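Local coordinates for fructose-bisphosphatase (Pyrococcus horikoshii, PDB 1VDW), which probably hydrolyses fructose 1,6-bisphosphate to fructose 6-phosphate and phosphate, using magnesium, and is built as a homodimer, at residues 28-33 against 90-95; 173-178 against 190-195; 127-132 against 205-210; 180-185 against 212-217; 53-58 against 63-68. All coordinates share one frame; numbering follows the deposited sequence. Where two conformers were deposited one is given.

All five contacts meet across their segments through apolar groups but differ in depth. Contact 1 is partly buried at the periphery, where a loop turn meets a short helix end. Contacts 2 to 5 are buried, and contacts 1 and 4 both border the second subunit. Contacts 2 and 4 share helix 175-184 and the same five-stranded sheet; contact 4 adjoins contact 3, whose helix 199-211 packs on a strand of the larger sheet. Contact 5 joins helix 45-60 to that larger sheet. In contact 2 a salt-bridged carboxylate takes part in the packing; contact 3 rests on a bare glycine under an isoleucine, contact 4 on alanine methyls, contact 5 on branched side chains.

Contact 1 (28-33 against 90-95); sequences PKASET and YNFING
I93 lays its beta-branched side against the backbone turn at A30 and S31. Its CG2 methyl approaches the carbonyl oxygen of A30, with I93 CG2 to A30 O at 3.8 Å, and also lies against the CA of S31. The side chains meet at their roots, I93 CB to S31 CB at 3.9 Å. The first torsion of I93 (chi1 63°) puts CG1 between the backbone N and the carbonyl carbon, which leaves CG2 anti to the carbonyl carbon and directed at the turn. A second apolar touch is looser: the CB of A30 comes to the edge of the F92 ring, near its plane, at 4.2 Å from F92 CE2.

The polar bonds run within each segment and shape the two surfaces. P28 O accepts both S31 N and S31 OG; the hydroxyl, at 2.8 Å from P28 O, lies in the carbonyl plane on a lone pair. In the other segment N94 ND2 reaches back to Y90 O (3.0 Å, N-H...O 165°), and it lies above one face of the Y90 ring, offset toward its rim. A Schellman motif, with G95 at positive phi, closes helix 89-93 just beyond I93.

The F92 side chain is about 4 Å from that of L86, a predicted magnesium-site residue. Helix 45-60 lines the same packing through V46, which touches A30, F92 and I93, while F25 and F99 meet the F92 ring, F99 edge-to-face. Past the end of helix 89-93, N94 O and G95 O are bonded by R184 and R123 of the second subunit, so this corner borders the dimer interface.

Contact 2 (173-178 against 190-195); sequences GAIALE and VVDIRN. With EDO (1,2-ethanediol), chain C.
D192 OD1 is held by two donors of R194, while the other carboxylate oxygen, OD2, lies 4.1 Å from the CD1 methyl of I175 on the facing helix. The backbone R194 N meets OD1 nearly along its C-O axis, closing an Asx turn, and R194 NE reaches OD1 at 3.1 Å on the syn side but tilted out of the carboxylate plane. R194 NH2 takes the syn lone pair of D192 OD2 at 2.8 Å, so the guanidinium grips the carboxylate side-on, one nitrogen to each oxygen. Were D192 an alanine, the R194 guanidinium would probably lose its anionic mate and be set free to turn, and the Asx turn would go with it.

Across the segments the packing is apolar. CG1 of I175 points roughly opposite the backbone N (chi1 -154°), carrying CD1 across V190 CG1 at 3.7 Å. V190 CG2 drops onto the helix backbone, 3.4 Å from E178 O. Helix 175-184 thus lies on strand 189-193, the middle strand of a five-stranded mixed sheet; its A176 and L177 face strand 110-118 of the larger sheet, which makes it part of the helical layer between two sheets in this alpha/beta sandwich. The carboxylate of E178 turns to Y154 and S152 of strand 150-154.

At the first turn of the helix the amide of I175 is taken by ethanediol, probably from the crystallisation liquor: I175 N to EDO O2 is 3.0 Å, nearly straight at 168°. The diol also bonds D87, a predicted magnesium ligand, whose OD2 accepts the amide of A176.

Contact 3 (127-132 against 205-210); sequences GIPGKG and GVVIAR
I208 lies directly on the backbone of G127: its CG1 is 3.5 Å from G127 N and 3.7 Å from G127 CA. There is no room between them for a side chain, because a CB at G127 would point at the helix and clash with I208 CG1, so the absence of one lets strand and helix come this close. One residue earlier on the helix, V207 CG1 meets the ring of P129, with P129 CG at 3.9 Å, and the two side chains cross at about a right angle. With CG1 anti to the amide nitrogen (chi1 171°), that methyl of V207 is carried toward the proline.

Helix 199-211 packs here on strand 123-128 of the large mixed sheet; V207 and I208 also reach strand 110-118, through A114 and I116. V206, further round the helix, faces V216 of the other sheet, placing this helix in the layer between the two.

The strand end is set by a hairpin. The turn through P129 and G130 brings the chain back into strand 132-135, and K131 and G132 both face I128 in a classic beta bulge, their amides shared by I128 O. G130 N donates to E211 OE1, and I208 O accepts from S133 OG, polar ties running alongside the apolar touch.

Contact 4 (180-185 against 212-217); sequences AYLARG and AGAIVK
A212 overlaps the last turn of helix 175-184 through its methyl: A212 CB lies 3.3 Å from A183 O and 3.9 Å from A183 CB. The small group fits onto the carbonyl and the neighbouring methyl at once, and the two backbones come within 5.4 Å of each other, A183 CA to A212 CA. Two residues on, A214 CB meets L182 CD2 at 3.9 Å. L182 reaches it through its torsions: CG stands anti to the backbone N (chi1 168°), and chi2 of 65° turns CD1 aside and leaves CD2 as the extended branch that reaches A214 CB.

Both segments are turning at this point. G185 and G213 each take positive phi in a Schellman motif; G185 N returns to L182 O at 3.2 Å, and A214 N probably bonds back to A209 O in helix 199-211. The helix ends therefore meet beside each other, with A183 also against I208 of helix 199-211. Beyond A214 the chain enters edge strand 215-217 of the five-stranded sheet, whose V216 O is bonded by R210. Y181 of helix 175-184 packs on P97 of the second subunit.

With methyl groups, one leucine branch and a carbonyl oxygen as the touching surface, closeness here comes from small groups fitting a carbonyl and a methyl rather than from polar pairing.

Contact 5 (53-58 against 63-68); sequences IIISKF and VNVVSE
The torsions of I55 and V63 bring their methyls onto the facing segment. In I55, CG1 is anti to the carbonyl carbon and the next rotation folds CD1 round (chi2 -57°), so this terminal methyl reaches across to the strand, 3.8 Å from S67 CB and 4.0 Å from V65 CG1. In V63 the first torsion (chi1 -57°) sets CG2 between the backbone N and the carbonyl carbon, which brings that methyl under the end of the helix segment.

There it lies 3.3 Å from F58 O and 4.0 Å from F58 CB. F58 touches the strand by this CB, which also meets V65 CG2 at 3.9 Å, so the root of the phenylalanine sits between two valines. Its ring leads away from the strand, into W6, I9 and I13 of helix 3-20, with V81 and V103 of the sheet also touching it.

Helix 45-60 runs back nearly antiparallel to strand 64-67, 158° between their directions, with the axes 9.2 Å apart; a short loop joins the two in an alpha-beta unit. V63, V65 and S67 alternate toward the helix, while N64 and V66 point to the other face of the sheet. Strand 79-84 lies beside the strand, and V81 touches F58, V63 and V65.

The contact is thus mostly methyl and methylene groups held by shape, with the F58 carbonyl and the S67 side chain also among the touching groups. Beyond S67 comes E68, which pairs with R198, so the packing lies immediately before a residue that probably binds magnesium.

Contact 1 (28-33 against 90-95)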
# COMPACT_ATOMS: atom_id res chain seq x y z
N PRO A 28 -12.99 14.05 -7.95
CA PRO A 28 -12.17 15.23 -7.65
C PRO A 28 -12.69 16.09 -6.49
O PRO A 28 -11.90 16.71 -5.77
CB PRO A 28 -12.17 15.99 -8.98
CG PRO A 28 -12.21 14.87 -9.98
CD PRO A 28 -13.27 13.97 -9.40
N LYS A 29 -14.00 16.14 -6.32
CA LYS A 29 -14.61 16.93 -5.25
C LYS A 29 -14.06 16.56 -3.87
O LYS A 29 -13.95 17.41 -2.99
CB LYS A 29 -16.13 16.75 -5.24
CG LYS A 29 -16.83 17.24 -6.50
CD LYS A 29 -18.33 17.04 -6.38
CE LYS A 29 -19.06 17.54 -7.62
NZ LYS A 29 -20.53 17.32 -7.52
N ALA A 30 -13.73 15.29 -3.70
CA ALA A 30 -13.21 14.79 -2.43
C ALA A 30 -11.91 15.46 -1.98
O ALA A 30 -11.66 15.60 -0.78
CB ALA A 30 -13.01 13.28 -2.51
N SER A 31 -11.09 15.88 -2.93
CA SER A 31 -9.80 16.49 -2.62
C SER A 31 -9.83 17.99 -2.34
O SER A 31 -8.81 18.56 -1.93
CB SER A 31 -8.82 16.23 -3.76
OG SER A 31 -9.26 16.84 -4.96
N GLU A 32 -10.97 18.63 -2.55
CA GLU A 32 -11.06 20.07 -2.31
C GLU A 32 -10.74 20.43 -0.86
O GLU A 32 -11.33 19.88 0.07
CB GLU A 32 -12.46 20.58 -2.67
CG GLU A 32 -12.60 22.09 -2.60
CD GLU A 32 -13.92 22.58 -3.14
OE1 GLU A 32 -14.13 23.81 -3.17
OE2 GLU A 32 -14.76 21.74 -3.53
N THR A 33 -9.79 21.34 -0.69
CA THR A 33 -9.39 21.79 0.63
C THR A 33 -10.43 22.76 1.16
O THR A 33 -10.72 23.79 0.56
CB THR A 33 -8.03 22.51 0.61
OG1 THR A 33 -7.02 21.59 0.19
CG2 THR A 33 -7.68 23.03 1.99
N TYR A 90 -4.75 11.13 2.45
CA TYR A 90 -3.97 11.39 1.24
C TYR A 90 -4.20 10.26 0.24
O TYR A 90 -4.41 10.49 -0.95
CB TYR A 90 -2.47 11.48 1.53
CG TYR A 90 -1.66 11.65 0.26
CD1 TYR A 90 -1.43 12.91 -0.29
CD2 TYR A 90 -1.20 10.53 -0.45
CE1 TYR A 90 -0.78 13.06 -1.51
CE2 TYR A 90 -0.55 10.67 -1.68
CZ TYR A 90 -0.34 11.94 -2.20
OH TYR A 90 0.28 12.10 -3.42
N ASN A 91 -4.13 9.02 0.73
CA ASN A 91 -4.32 7.88 -0.15
C ASN A 91 -5.68 7.94 -0.83
O ASN A 91 -5.79 7.77 -2.04
CB ASN A 91 -4.21 6.57 0.64
CG ASN A 91 -2.80 6.28 1.10
OD1 ASN A 91 -1.83 6.87 0.61
ND2 ASN A 91 -2.68 5.36 2.04
N PHE A 92 -6.72 8.16 -0.03
CA PHE A 92 -8.07 8.23 -0.56
C PHE A 92 -8.22 9.23 -1.71
O PHE A 92 -8.72 8.88 -2.77
CB PHE A 92 -9.05 8.60 0.55
CG PHE A 92 -10.50 8.51 0.13
CD1 PHE A 92 -11.25 7.39 0.44
CD2 PHE A 92 -11.09 9.54 -0.60
CE1 PHE A 92 -12.58 7.30 0.04
CE2 PHE A 92 -12.41 9.46 -1.00
CZ PHE A 92 -13.16 8.33 -0.69
N ILE A 93 -7.77 10.46 -1.50
CA ILE A 93 -7.92 11.47 -2.54
C ILE A 93 -7.03 11.25 -3.75
O ILE A 93 -7.23 11.87 -4.79
CB ILE A 93 -7.72 12.90 -1.98
CG1 ILE A 93 -6.29 13.09 -1.46
CG2 ILE A 93 -8.72 13.17 -0.86
CD1 ILE A 93 -5.99 14.52 -1.04
N ASN A 94 -6.06 10.35 -3.63
CA ASN A 94 -5.17 10.05 -4.74
C ASN A 94 -5.43 8.67 -5.33
O ASN A 94 -4.63 8.16 -6.11
CB ASN A 94 -3.72 10.21 -4.31
CG ASN A 94 -3.30 11.67 -4.27
OD1 ASN A 94 -3.00 12.26 -5.31
ND2 ASN A 94 -3.32 12.26 -3.09
N GLY A 95 -6.56 8.09 -4.96
CA GLY A 95 -6.93 6.78 -5.49
C GLY A 95 -6.08 5.62 -5.04
O GLY A 95 -6.07 4.57 -5.69

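Contact 2 (173-178 against 190-195)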
# COMPACT_ATOMS: atom_id res chain seq x y z
N GLY A 173 0.63 4.32 4.57
CA GLY A 173 -0.09 5.56 4.73
C GLY A 173 -1.41 5.44 5.49
O GLY A 173 -2.24 6.34 5.43
N ALA A 174 -1.60 4.32 6.19
CA ALA A 174 -2.81 4.10 7.00
C ALA A 174 -2.43 3.14 8.11
O ALA A 174 -2.59 1.92 8.00
CB ALA A 174 -3.92 3.51 6.14
N ILE A 175 -1.92 3.69 9.21
CA ILE A 175 -1.46 2.89 10.32
C ILE A 175 -2.50 1.91 10.87
O ILE A 175 -2.15 0.84 11.35
CB ILE A 175 -0.91 3.79 11.46
CG1 ILE A 175 0.11 3.01 12.29
CG2 ILE A 175 -2.03 4.29 12.35
CD1 ILE A 175 1.40 2.71 11.54
N ALA A 176 -3.78 2.28 10.81
CA ALA A 176 -4.81 1.38 11.32
C ALA A 176 -4.78 0.08 10.53
O ALA A 176 -4.89 -1.01 11.10
CB ALA A 176 -6.20 2.02 11.20
N LEU A 177 -4.64 0.18 9.21
CA LEU A 177 -4.58 -1.02 8.39
C LEU A 177 -3.31 -1.79 8.63
O LEU A 177 -3.32 -3.02 8.63
CB LEU A 177 -4.67 -0.67 6.90
CG LEU A 177 -6.02 -0.15 6.42
CD1 LEU A 177 -5.97 0.04 4.92
CD2 LEU A 177 -7.14 -1.12 6.80
N GLU A 178 -2.20 -1.09 8.83
CA GLU A 178 -0.96 -1.80 9.04
C GLU A 178 -1.03 -2.60 10.34
O GLU A 178 -0.56 -3.73 10.40
CB GLU A 178 0.21 -0.81 8.96
CG GLU A 178 0.45 -0.46 7.49
CD GLU A 178 1.18 0.85 7.26
OE1 GLU A 178 0.66 1.90 7.67
OE2 GLU A 178 2.27 0.82 6.64
N VAL A 190 5.06 -3.60 13.00
CA VAL A 190 4.67 -2.27 12.56
C VAL A 190 5.52 -1.34 13.42
O VAL A 190 5.44 -1.37 14.65
CB VAL A 190 3.18 -1.98 12.81
CG1 VAL A 190 2.86 -0.54 12.44
CG2 VAL A 190 2.33 -2.93 11.98
N VAL A 191 6.33 -0.53 12.76
CA VAL A 191 7.25 0.37 13.45
C VAL A 191 7.05 1.79 12.97
O VAL A 191 7.23 2.09 11.79
CB VAL A 191 8.70 -0.05 13.17
CG1 VAL A 191 9.67 0.86 13.91
CG2 VAL A 191 8.91 -1.50 13.56
N ASP A 192 6.67 2.68 13.88
CA ASP A 192 6.49 4.09 13.53
C ASP A 192 7.16 4.90 14.62
O ASP A 192 6.66 4.98 15.75
CB ASP A 192 5.01 4.46 13.44
CG ASP A 192 4.79 5.84 12.83
OD1 ASP A 192 5.61 6.75 13.10
OD2 ASP A 192 3.80 6.01 12.10
N ILE A 193 8.30 5.49 14.28
CA ILE A 193 9.06 6.27 15.24
C ILE A 193 9.23 7.72 14.80
O ILE A 193 10.23 8.37 15.10
CB ILE A 193 10.45 5.62 15.47
CG1 ILE A 193 11.20 5.48 14.15
CG2 ILE A 193 10.26 4.25 16.10
CD1 ILE A 193 12.59 4.85 14.29
N ARG A 194 8.22 8.24 14.11
CA ARG A 194 8.22 9.61 13.61
C ARG A 194 7.81 10.66 14.65
O ARG A 194 7.94 11.86 14.38
CB ARG A 194 7.26 9.75 12.43
CG ARG A 194 7.58 8.92 11.21
CD ARG A 194 6.48 9.10 10.17
NE ARG A 194 5.22 8.50 10.61
CZ ARG A 194 4.06 8.66 9.98
NH1 ARG A 194 3.99 9.40 8.88
NH2 ARG A 194 2.97 8.05 10.43
N ASN A 195 7.30 10.22 15.80
CA ASN A 195 6.82 11.15 16.82
C ASN A 195 5.72 11.97 16.14
O ASN A 195 5.57 13.17 16.37
CB ASN A 195 7.94 12.07 17.30
CG ASN A 195 7.61 12.77 18.60
OD1 ASN A 195 7.34 12.11 19.61
ND2 ASN A 195 7.64 14.09 18.60
C1 EDO C . -1.59 8.85 10.36
O1 EDO C . -2.52 9.48 9.49
C2 EDO C . -2.05 7.41 10.65
O2 EDO C . -2.13 6.66 9.42

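Contact 3 (127-132 against 205-210)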
# COMPACT_ATOMS: atom_id res chain seq x y z
N GLY A 127 -11.98 -6.25 17.48
CA GLY A 127 -11.18 -6.68 18.61
C GLY A 127 -12.06 -6.65 19.84
O GLY A 127 -12.67 -5.63 20.14
N ILE A 128 -12.14 -7.79 20.52
CA ILE A 128 -12.95 -7.90 21.72
C ILE A 128 -12.06 -8.44 22.82
O ILE A 128 -11.84 -9.65 22.92
CB ILE A 128 -14.14 -8.86 21.50
CG1 ILE A 128 -14.94 -8.42 20.28
CG2 ILE A 128 -15.02 -8.87 22.75
CD1 ILE A 128 -16.04 -9.40 19.86
N PRO A 129 -11.51 -7.54 23.66
CA PRO A 129 -10.64 -7.97 24.75
C PRO A 129 -11.30 -9.05 25.60
O PRO A 129 -12.45 -8.91 26.01
CB PRO A 129 -10.40 -6.68 25.52
CG PRO A 129 -10.42 -5.64 24.43
CD PRO A 129 -11.62 -6.07 23.61
N GLY A 130 -10.56 -10.13 25.85
CA GLY A 130 -11.10 -11.21 26.65
C GLY A 130 -11.82 -12.26 25.82
O GLY A 130 -12.25 -13.28 26.35
N LYS A 131 -11.96 -12.01 24.52
CA LYS A 131 -12.62 -12.96 23.65
C LYS A 131 -11.76 -13.28 22.43
O LYS A 131 -11.48 -14.44 22.15
CB LYS A 131 -13.98 -12.43 23.19
CG LYS A 131 -14.76 -13.44 22.36
CD LYS A 131 -16.13 -12.93 21.97
CE LYS A 131 -16.88 -13.95 21.13
NZ LYS A 131 -17.04 -15.25 21.84
N GLY A 132 -11.34 -12.24 21.72
CA GLY A 132 -10.50 -12.45 20.55
C GLY A 132 -10.65 -11.37 19.51
O GLY A 132 -11.42 -10.42 19.67
N GLY A 205 -6.29 -0.14 16.36
CA GLY A 205 -5.28 -1.06 15.88
C GLY A 205 -4.55 -1.74 17.02
O GLY A 205 -4.23 -2.92 16.93
N VAL A 206 -4.28 -1.00 18.08
CA VAL A 206 -3.58 -1.56 19.23
C VAL A 206 -4.47 -2.59 19.94
O VAL A 206 -4.00 -3.67 20.30
CB VAL A 206 -3.16 -0.46 20.22
CG1 VAL A 206 -2.67 -1.08 21.53
CG2 VAL A 206 -2.05 0.38 19.61
N VAL A 207 -5.74 -2.26 20.13
CA VAL A 207 -6.65 -3.19 20.79
C VAL A 207 -6.79 -4.47 19.97
O VAL A 207 -6.70 -5.58 20.50
CB VAL A 207 -8.06 -2.57 20.96
CG1 VAL A 207 -9.05 -3.63 21.43
CG2 VAL A 207 -8.01 -1.44 21.98
N ILE A 208 -6.98 -4.32 18.66
CA ILE A 208 -7.14 -5.48 17.81
C ILE A 208 -5.87 -6.32 17.70
O ILE A 208 -5.92 -7.55 17.80
CB ILE A 208 -7.64 -5.03 16.42
CG1 ILE A 208 -9.06 -4.47 16.56
CG2 ILE A 208 -7.61 -6.19 15.43
CD1 ILE A 208 -9.55 -3.72 15.35
N ALA A 209 -4.73 -5.67 17.50
CA ALA A 209 -3.47 -6.40 17.38
C ALA A 209 -3.13 -7.10 18.69
O ALA A 209 -2.71 -8.26 18.68
CB ALA A 209 -2.35 -5.45 16.98
N ARG A 210 -3.33 -6.43 19.82
CA ARG A 210 -3.03 -7.04 21.11
C ARG A 210 -3.86 -8.28 21.36
O ARG A 210 -3.33 -9.32 21.75
CB ARG A 210 -3.24 -6.05 22.24
CG ARG A 210 -2.05 -5.16 22.47
CD ARG A 210 -2.31 -4.14 23.54
NE ARG A 210 -1.06 -3.49 23.91
CZ ARG A 210 -0.97 -2.33 24.55
NH1 ARG A 210 -2.07 -1.68 24.91
NH2 ARG A 210 0.23 -1.83 24.83

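Contact 4 (180-185 against 212-217)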
# COMPACT_ATOMS: atom_id res chain seq x y z
N ALA A 180 -3.85 -3.71 11.64
CA ALA A 180 -4.82 -4.77 11.37
C ALA A 180 -4.13 -5.90 10.60
O ALA A 180 -4.42 -7.08 10.82
CB ALA A 180 -5.99 -4.22 10.55
N TYR A 181 -3.22 -5.54 9.70
CA TYR A 181 -2.50 -6.54 8.92
C TYR A 181 -1.61 -7.36 9.86
O TYR A 181 -1.49 -8.57 9.69
CB TYR A 181 -1.64 -5.88 7.84
CG TYR A 181 -2.42 -5.29 6.68
CD1 TYR A 181 -3.81 -5.44 6.57
CD2 TYR A 181 -1.76 -4.57 5.69
CE1 TYR A 181 -4.52 -4.87 5.50
CE2 TYR A 181 -2.46 -4.00 4.62
CZ TYR A 181 -3.83 -4.16 4.53
OH TYR A 181 -4.49 -3.58 3.48
N LEU A 182 -0.99 -6.69 10.82
CA LEU A 182 -0.17 -7.39 11.81
C LEU A 182 -1.07 -8.37 12.57
O LEU A 182 -0.71 -9.53 12.80
CB LEU A 182 0.44 -6.39 12.78
CG LEU A 182 1.09 -6.95 14.04
CD1 LEU A 182 2.30 -7.80 13.68
CD2 LEU A 182 1.49 -5.79 14.95
N ALA A 183 -2.26 -7.90 12.94
CA ALA A 183 -3.20 -8.70 13.71
C ALA A 183 -3.64 -9.98 13.02
O ALA A 183 -3.91 -10.98 13.70
CB ALA A 183 -4.42 -7.86 14.06
N ARG A 184 -3.72 -9.98 11.70
CA ARG A 184 -4.16 -11.19 11.01
C ARG A 184 -3.03 -11.99 10.37
O ARG A 184 -3.27 -12.98 9.69
CB ARG A 184 -5.24 -10.88 9.97
CG ARG A 184 -4.79 -10.05 8.79
CD ARG A 184 -5.93 -9.91 7.78
NE ARG A 184 -5.55 -9.04 6.66
CZ ARG A 184 -4.76 -9.40 5.66
NH1 ARG A 184 -4.25 -10.62 5.62
NH2 ARG A 184 -4.43 -8.52 4.73
N GLY A 185 -1.79 -11.55 10.58
CA GLY A 185 -0.65 -12.29 10.05
C GLY A 185 -0.11 -11.94 8.67
O GLY A 185 0.52 -12.78 8.04
N ALA A 212 -5.06 -10.16 19.27
CA ALA A 212 -4.64 -11.16 18.29
C ALA A 212 -3.29 -11.78 18.65
O ALA A 212 -2.81 -12.67 17.96
CB ALA A 212 -4.57 -10.53 16.90
N GLY A 213 -2.68 -11.28 19.73
CA GLY A 213 -1.40 -11.83 20.17
C GLY A 213 -0.17 -10.95 19.98
O GLY A 213 0.94 -11.37 20.30
N ALA A 214 -0.35 -9.75 19.44
CA ALA A 214 0.79 -8.87 19.22
C ALA A 214 1.25 -8.18 20.49
O ALA A 214 0.48 -8.00 21.44
CB ALA A 214 0.44 -7.81 18.17
N ILE A 215 2.52 -7.79 20.50
CA ILE A 215 3.11 -7.07 21.61
C ILE A 215 3.26 -5.65 21.06
O ILE A 215 3.80 -5.47 19.97
CB ILE A 215 4.50 -7.64 21.96
CG1 ILE A 215 4.36 -9.12 22.34
CG2 ILE A 215 5.12 -6.85 23.12
CD1 ILE A 215 5.68 -9.85 22.44
N VAL A 216 2.77 -4.66 21.79
CA VAL A 216 2.85 -3.27 21.33
C VAL A 216 3.52 -2.40 22.38
O VAL A 216 2.96 -2.14 23.44
CB VAL A 216 1.44 -2.71 21.02
CG1 VAL A 216 1.56 -1.33 20.40
CG2 VAL A 216 0.68 -3.66 20.09
N LYS A 217 4.73 -1.94 22.07
CA LYS A 217 5.48 -1.12 23.01
C LYS A 217 5.93 0.21 22.43
O LYS A 217 5.82 0.45 21.23
CB LYS A 217 6.69 -1.92 23.52
CG LYS A 217 6.29 -3.13 24.34
CD LYS A 217 7.48 -4.00 24.72
CE LYS A 217 7.04 -5.13 25.64
NZ LYS A 217 8.17 -6.04 26.00

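Contact 5 (53-58 against 63-68)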
# COMPACT_ATOMS: atom_id res chain seq x y z
N ILE A 53 -20.40 12.25 9.67
CA ILE A 53 -21.19 11.04 9.86
C ILE A 53 -20.84 10.21 11.09
O ILE A 53 -21.74 9.70 11.77
CB ILE A 53 -21.10 10.12 8.61
CG1 ILE A 53 -19.65 9.73 8.34
CG2 ILE A 53 -21.70 10.83 7.40
CD1 ILE A 53 -19.47 8.81 7.15
N ILE A 54 -19.56 10.09 11.40
CA ILE A 54 -19.15 9.29 12.55
C ILE A 54 -19.17 10.01 13.89
O ILE A 54 -19.63 9.45 14.89
CB ILE A 54 -17.75 8.68 12.31
CG1 ILE A 54 -17.47 7.60 13.35
CG2 ILE A 54 -16.69 9.76 12.36
CD1 ILE A 54 -16.25 6.76 13.05
N ILE A 55 -18.68 11.24 13.94
CA ILE A 55 -18.66 11.98 15.19
C ILE A 55 -20.07 12.24 15.71
O ILE A 55 -20.34 12.07 16.89
CB ILE A 55 -17.92 13.33 15.04
CG1 ILE A 55 -16.46 13.08 14.64
CG2 ILE A 55 -18.00 14.12 16.34
CD1 ILE A 55 -15.70 12.19 15.62
N SER A 56 -20.97 12.63 14.81
CA SER A 56 -22.35 12.90 15.19
C SER A 56 -22.97 11.64 15.77
O SER A 56 -23.71 11.69 16.75
CB SER A 56 -23.15 13.37 13.97
OG SER A 56 -23.21 12.36 12.98
N LYS A 57 -22.66 10.50 15.16
CA LYS A 57 -23.18 9.21 15.59
C LYS A 57 -22.91 8.96 17.07
O LYS A 57 -23.83 8.67 17.84
CB LYS A 57 -22.54 8.10 14.76
CG LYS A 57 -23.04 6.70 15.06
CD LYS A 57 -24.46 6.49 14.56
CE LYS A 57 -24.86 5.02 14.65
NZ LYS A 57 -26.24 4.77 14.14
N PHE A 58 -21.65 9.10 17.48
CA PHE A 58 -21.28 8.88 18.86
C PHE A 58 -21.69 10.01 19.79
O PHE A 58 -22.03 9.78 20.95
CB PHE A 58 -19.77 8.63 18.96
CG PHE A 58 -19.34 7.34 18.32
CD1 PHE A 58 -19.72 6.12 18.86
CD2 PHE A 58 -18.59 7.34 17.15
CE1 PHE A 58 -19.37 4.92 18.26
CE2 PHE A 58 -18.22 6.15 16.53
CZ PHE A 58 -18.62 4.93 17.09
N VAL A 63 -21.98 9.59 24.53
CA VAL A 63 -20.70 9.12 25.06
C VAL A 63 -19.61 10.17 24.85
O VAL A 63 -19.79 11.12 24.09
CB VAL A 63 -20.25 7.80 24.39
CG1 VAL A 63 -21.33 6.74 24.58
CG2 VAL A 63 -19.98 8.02 22.91
N ASN A 64 -18.48 10.00 25.53
CA ASN A 64 -17.36 10.93 25.38
C ASN A 64 -16.70 10.58 24.05
O ASN A 64 -16.66 9.41 23.67
CB ASN A 64 -16.35 10.78 26.51
CG ASN A 64 -16.98 10.92 27.88
OD1 ASN A 64 -17.81 11.81 28.12
ND2 ASN A 64 -16.59 10.05 28.81
N VAL A 65 -16.19 11.58 23.35
CA VAL A 65 -15.55 11.34 22.06
C VAL A 65 -14.20 12.01 21.94
O VAL A 65 -14.02 13.16 22.33
CB VAL A 65 -16.44 11.84 20.90
CG1 VAL A 65 -15.82 11.44 19.57
CG2 VAL A 65 -17.84 11.28 21.04
N VAL A 66 -13.24 11.27 21.40
CA VAL A 66 -11.90 11.78 21.19
C VAL A 66 -11.55 11.58 19.73
O VAL A 66 -11.54 10.45 19.23
CB VAL A 66 -10.85 11.05 22.07
CG1 VAL A 66 -9.48 11.67 21.86
CG2 VAL A 66 -11.25 11.13 23.53
N SER A 67 -11.30 12.68 19.03
CA SER A 67 -10.93 12.63 17.62
C SER A 67 -9.92 13.75 17.42
O SER A 67 -10.02 14.80 18.06
CB SER A 67 -12.16 12.84 16.73
OG SER A 67 -11.92 12.39 15.41
N GLU A 68 -8.94 13.53 16.55
CA GLU A 68 -7.89 14.52 16.32
C GLU A 68 -8.36 15.94 16.01
O GLU A 68 -7.91 16.90 16.65
CB GLU A 68 -6.95 14.04 15.22
CG GLU A 68 -5.78 14.98 14.96
CD GLU A 68 -4.71 14.36 14.08
OE1 GLU A 68 -3.73 15.06 13.76
OE2 GLU A 68 -4.84 13.17 13.72